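Local coordinates for putative enzyme related to aldose 1-epimerase (Salmonella typhimurium, PDB 2HTA), which probably interconverts the alpha and beta anomers of glucose 6-phosphate and related hexose 6-phosphates, as a mutarotase of the aldose 1-epimerase family, at residues A[44-57]-A[120-134]. Sequence-based numbering, arbitrary orientation.
Sequences IVVDHPQVKASFAL and LKAHNEDDNGVMLTF
His48 reaches from one beta hairpin to the turn of another: NE2 donates to Asp126 O (2.9 Å, N-H...O angle 166°), in both the ring and carbonyl planes. Gly129 CA lies over one face of the imidazole in a CH-pi contact, 3.9 Å from the ring centroid, and Pro49 CD covers the opposite face. With CG trans to the backbone N (chi1 176°), the ring lies against the 126-129 turn, while ND1 accepts from Gln50 N, which helps to hold the ring's rotation. Asp126 OD1 accepts from Asn128 N, an Asx turn, and from Gly129 N one residue further, which helps to set the shape of the loop that His48 meets. Beyond this polar end the contact is apolar. Val46 CG1 meets Val130 CG2 at 3.7 Å, and Leu132 puts both methyls against Phe55 and CD2 against Ile44 CG2. Phe134 CE1 sits over one face of Phe55, the rings inclined at 40°, and Leu57 CD2 touches the Phe134 edge at CE2 (3.7 Å). The sheet of strands 41-48 and 51-56 thus packs on that of 119-125 and 130-137 in a beta-supersandwich, as in galactose mutarotases; segments 44-48 and 130-134 run nearly antiparallel, axes 9.9 Å apart at closest approach. Phe156 of strand 151-158 meets Phe55 edge-to-face, and Leu33 of strand 33-38 backs Ile44 and Val46.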
# COMPACT_ATOMS: atom_id res chain seq x y z
N ILE A 44 -4.05 -9.85 -11.47
CA ILE A 44 -3.18 -11.00 -11.35
C ILE A 44 -3.45 -11.64 -9.99
O ILE A 44 -3.32 -10.99 -8.94
CB ILE A 44 -1.68 -10.63 -11.49
CG1 ILE A 44 -1.41 -9.83 -12.80
CG2 ILE A 44 -0.81 -11.89 -11.28
CD1 ILE A 44 -1.67 -10.64 -14.13
N VAL A 45 -3.86 -12.91 -10.01
CA VAL A 45 -4.33 -13.56 -8.82
C VAL A 45 -3.40 -14.75 -8.49
O VAL A 45 -3.15 -15.58 -9.35
CB VAL A 45 -5.80 -14.05 -8.95
CG1 VAL A 45 -6.20 -14.79 -7.69
CG2 VAL A 45 -6.79 -12.86 -9.23
N VAL A 46 -2.88 -14.76 -7.27
CA VAL A 46 -2.02 -15.80 -6.76
C VAL A 46 -2.89 -16.70 -5.88
O VAL A 46 -3.41 -16.30 -4.83
CB VAL A 46 -0.86 -15.21 -5.86
CG1 VAL A 46 0.01 -16.35 -5.23
CG2 VAL A 46 0.03 -14.24 -6.66
N ASP A 47 -3.08 -17.95 -6.30
CA ASP A 47 -3.81 -18.87 -5.46
C ASP A 47 -2.85 -20.05 -5.26
O ASP A 47 -2.79 -20.98 -6.09
CB ASP A 47 -5.09 -19.29 -6.20
CG ASP A 47 -5.96 -20.25 -5.38
OD1 ASP A 47 -5.52 -20.79 -4.34
OD2 ASP A 47 -7.12 -20.49 -5.79
N HIS A 48 -2.04 -19.97 -4.20
CA HIS A 48 -0.93 -20.90 -3.98
C HIS A 48 -1.26 -21.62 -2.68
O HIS A 48 -1.96 -21.06 -1.82
CB HIS A 48 0.34 -20.02 -3.85
CG HIS A 48 1.60 -20.75 -3.53
ND1 HIS A 48 1.94 -21.15 -2.26
CD2 HIS A 48 2.66 -21.05 -4.31
CE1 HIS A 48 3.14 -21.69 -2.27
NE2 HIS A 48 3.60 -21.66 -3.51
N PRO A 49 -0.73 -22.86 -2.48
CA PRO A 49 -1.04 -23.57 -1.22
C PRO A 49 -0.68 -22.85 0.09
O PRO A 49 -1.34 -23.07 1.13
CB PRO A 49 -0.21 -24.85 -1.35
CG PRO A 49 -0.21 -25.11 -2.81
CD PRO A 49 0.10 -23.70 -3.36
N GLN A 50 0.36 -21.99 0.05
CA GLN A 50 0.81 -21.31 1.26
C GLN A 50 0.36 -19.83 1.34
O GLN A 50 0.63 -19.16 2.33
CB GLN A 50 2.35 -21.32 1.27
CG GLN A 50 2.93 -22.75 1.35
CD GLN A 50 2.54 -23.33 2.67
OE1 GLN A 50 3.03 -22.90 3.71
NE2 GLN A 50 1.57 -24.20 2.66
N VAL A 51 -0.29 -19.32 0.29
CA VAL A 51 -0.66 -17.89 0.28
C VAL A 51 -1.68 -17.57 -0.83
O VAL A 51 -1.59 -18.09 -1.93
CB VAL A 51 0.62 -17.00 0.02
CG1 VAL A 51 1.45 -17.46 -1.25
CG2 VAL A 51 0.24 -15.47 -0.00
N LYS A 52 -2.61 -16.68 -0.53
CA LYS A 52 -3.51 -16.13 -1.52
C LYS A 52 -3.24 -14.63 -1.59
O LYS A 52 -3.14 -13.98 -0.55
CB LYS A 52 -4.96 -16.34 -1.08
CG LYS A 52 -5.39 -17.80 -1.26
CD LYS A 52 -6.85 -17.95 -0.84
CE LYS A 52 -7.31 -19.42 -1.06
NZ LYS A 52 -8.51 -19.78 -0.24
N ALA A 53 -3.10 -14.09 -2.79
CA ALA A 53 -2.85 -12.65 -2.95
C ALA A 53 -3.36 -12.21 -4.30
O ALA A 53 -3.56 -13.02 -5.23
CB ALA A 53 -1.31 -12.40 -2.86
N SER A 54 -3.58 -10.91 -4.48
CA SER A 54 -4.06 -10.49 -5.81
C SER A 54 -3.58 -9.07 -6.04
O SER A 54 -3.32 -8.33 -5.07
CB SER A 54 -5.60 -10.54 -5.89
OG SER A 54 -6.23 -9.78 -4.85
N PHE A 55 -3.50 -8.70 -7.31
CA PHE A 55 -2.95 -7.43 -7.71
C PHE A 55 -3.83 -6.87 -8.82
O PHE A 55 -4.42 -7.63 -9.58
CB PHE A 55 -1.61 -7.66 -8.36
CG PHE A 55 -0.54 -8.17 -7.45
CD1 PHE A 55 0.40 -7.30 -6.88
CD2 PHE A 55 -0.42 -9.55 -7.22
CE1 PHE A 55 1.41 -7.82 -6.02
CE2 PHE A 55 0.58 -10.07 -6.38
CZ PHE A 55 1.50 -9.21 -5.80
N ALA A 56 -3.88 -5.55 -8.97
CA ALA A 56 -4.32 -4.99 -10.24
C ALA A 56 -3.05 -4.63 -11.02
O ALA A 56 -2.06 -4.10 -10.44
CB ALA A 56 -5.18 -3.73 -10.01
N LEU A 57 -3.10 -4.83 -12.35
CA LEU A 57 -2.06 -4.30 -13.22
C LEU A 57 -2.01 -2.79 -13.10
O LEU A 57 -0.92 -2.19 -13.15
CB LEU A 57 -2.25 -4.68 -14.70
CG LEU A 57 -2.00 -6.17 -14.97
CD1 LEU A 57 -2.35 -6.53 -16.42
CD2 LEU A 57 -0.51 -6.56 -14.67
N LEU A 120 3.37 -6.84 -16.10
CA LEU A 120 4.00 -7.87 -15.30
C LEU A 120 5.18 -8.39 -16.08
O LEU A 120 5.04 -9.15 -17.07
CB LEU A 120 2.98 -8.96 -14.99
CG LEU A 120 3.52 -10.26 -14.37
CD1 LEU A 120 4.09 -9.89 -12.98
CD2 LEU A 120 2.44 -11.34 -14.18
N LYS A 121 6.38 -7.99 -15.65
CA LYS A 121 7.60 -8.23 -16.39
C LYS A 121 8.17 -9.60 -16.07
O LYS A 121 8.75 -10.25 -16.98
CB LYS A 121 8.63 -7.15 -16.00
CG LYS A 121 9.88 -7.14 -16.80
CD LYS A 121 10.89 -6.10 -16.22
CE LYS A 121 12.07 -5.91 -17.19
NZ LYS A 121 11.61 -5.60 -18.61
N ALA A 122 8.08 -10.04 -14.82
CA ALA A 122 8.73 -11.31 -14.43
C ALA A 122 8.04 -11.90 -13.23
O ALA A 122 7.37 -11.19 -12.50
CB ALA A 122 10.22 -11.11 -14.13
N HIS A 123 8.27 -13.19 -13.01
CA HIS A 123 7.78 -13.83 -11.83
C HIS A 123 8.45 -15.18 -11.70
O HIS A 123 8.96 -15.69 -12.68
CB HIS A 123 6.22 -13.98 -11.89
CG HIS A 123 5.74 -14.64 -13.13
ND1 HIS A 123 5.55 -16.01 -13.21
CD2 HIS A 123 5.40 -14.14 -14.35
CE1 HIS A 123 5.15 -16.33 -14.43
NE2 HIS A 123 5.03 -15.21 -15.14
N ASN A 124 8.52 -15.67 -10.48
CA ASN A 124 8.90 -17.06 -10.22
C ASN A 124 8.18 -17.57 -8.99
O ASN A 124 7.57 -16.82 -8.24
CB ASN A 124 10.43 -17.19 -10.10
CG ASN A 124 10.98 -16.46 -8.96
OD1 ASN A 124 11.08 -17.01 -7.86
ND2 ASN A 124 11.40 -15.20 -9.20
N GLU A 125 8.20 -18.88 -8.79
CA GLU A 125 7.45 -19.42 -7.68
C GLU A 125 8.12 -20.72 -7.24
O GLU A 125 8.92 -21.30 -8.00
CB GLU A 125 6.01 -19.66 -8.12
CG GLU A 125 5.85 -20.57 -9.32
CD GLU A 125 4.45 -20.47 -9.94
OE1 GLU A 125 4.02 -19.33 -10.35
OE2 GLU A 125 3.80 -21.53 -10.01
N ASP A 126 7.85 -21.11 -6.01
CA ASP A 126 8.36 -22.36 -5.48
C ASP A 126 7.34 -22.82 -4.46
O ASP A 126 6.25 -22.27 -4.42
CB ASP A 126 9.81 -22.18 -4.93
CG ASP A 126 9.90 -21.20 -3.75
OD1 ASP A 126 8.90 -20.81 -3.09
OD2 ASP A 126 11.03 -20.81 -3.41
N ASP A 127 7.64 -23.84 -3.66
CA ASP A 127 6.68 -24.33 -2.69
C ASP A 127 6.35 -23.33 -1.59
O ASP A 127 5.43 -23.60 -0.82
CB ASP A 127 7.19 -25.60 -1.99
CG ASP A 127 7.20 -26.79 -2.89
OD1 ASP A 127 6.57 -26.78 -3.97
OD2 ASP A 127 7.92 -27.76 -2.53
N ASN A 128 7.15 -22.26 -1.45
CA ASN A 128 6.95 -21.30 -0.34
C ASN A 128 6.09 -20.07 -0.75
O ASN A 128 5.41 -19.48 0.08
CB ASN A 128 8.29 -20.80 0.20
CG ASN A 128 9.13 -21.92 0.78
OD1 ASN A 128 8.57 -22.83 1.38
ND2 ASN A 128 10.41 -21.87 0.59
N GLY A 129 6.13 -19.70 -2.02
CA GLY A 129 5.27 -18.58 -2.43
C GLY A 129 5.68 -18.12 -3.81
O GLY A 129 6.21 -18.93 -4.60
N VAL A 130 5.46 -16.81 -4.12
CA VAL A 130 5.62 -16.31 -5.48
C VAL A 130 6.35 -14.97 -5.45
O VAL A 130 6.16 -14.19 -4.49
CB VAL A 130 4.24 -16.13 -6.18
CG1 VAL A 130 4.43 -15.72 -7.64
CG2 VAL A 130 3.45 -17.43 -6.16
N MET A 131 7.19 -14.71 -6.44
CA MET A 131 7.83 -13.38 -6.59
C MET A 131 7.33 -12.78 -7.86
O MET A 131 7.23 -13.51 -8.86
CB MET A 131 9.36 -13.55 -6.77
CG MET A 131 10.11 -14.19 -5.58
SD MET A 131 11.91 -14.40 -6.10
CE MET A 131 12.37 -12.70 -6.55
N LEU A 132 7.08 -11.46 -7.89
CA LEU A 132 6.57 -10.84 -9.12
C LEU A 132 7.25 -9.48 -9.29
O LEU A 132 7.50 -8.79 -8.29
CB LEU A 132 5.06 -10.57 -9.03
CG LEU A 132 4.07 -11.73 -8.78
CD1 LEU A 132 3.91 -11.91 -7.28
CD2 LEU A 132 2.72 -11.33 -9.40
N THR A 133 7.51 -9.11 -10.55
CA THR A 133 8.09 -7.79 -10.85
C THR A 133 7.17 -7.12 -11.84
O THR A 133 6.92 -7.67 -12.91
CB THR A 133 9.41 -7.92 -11.49
OG1 THR A 133 10.31 -8.59 -10.59
CG2 THR A 133 9.97 -6.54 -11.75
N PHE A 134 6.70 -5.93 -11.50
CA PHE A 134 5.87 -5.10 -12.39
C PHE A 134 6.71 -3.91 -12.83
O PHE A 134 7.60 -3.42 -12.08
CB PHE A 134 4.63 -4.60 -11.62
CG PHE A 134 3.67 -5.68 -11.22
CD1 PHE A 134 3.82 -6.39 -9.99
CD2 PHE A 134 2.64 -6.02 -12.07
CE1 PHE A 134 2.87 -7.39 -9.63
CE2 PHE A 134 1.69 -7.00 -11.69
CZ PHE A 134 1.81 -7.68 -10.50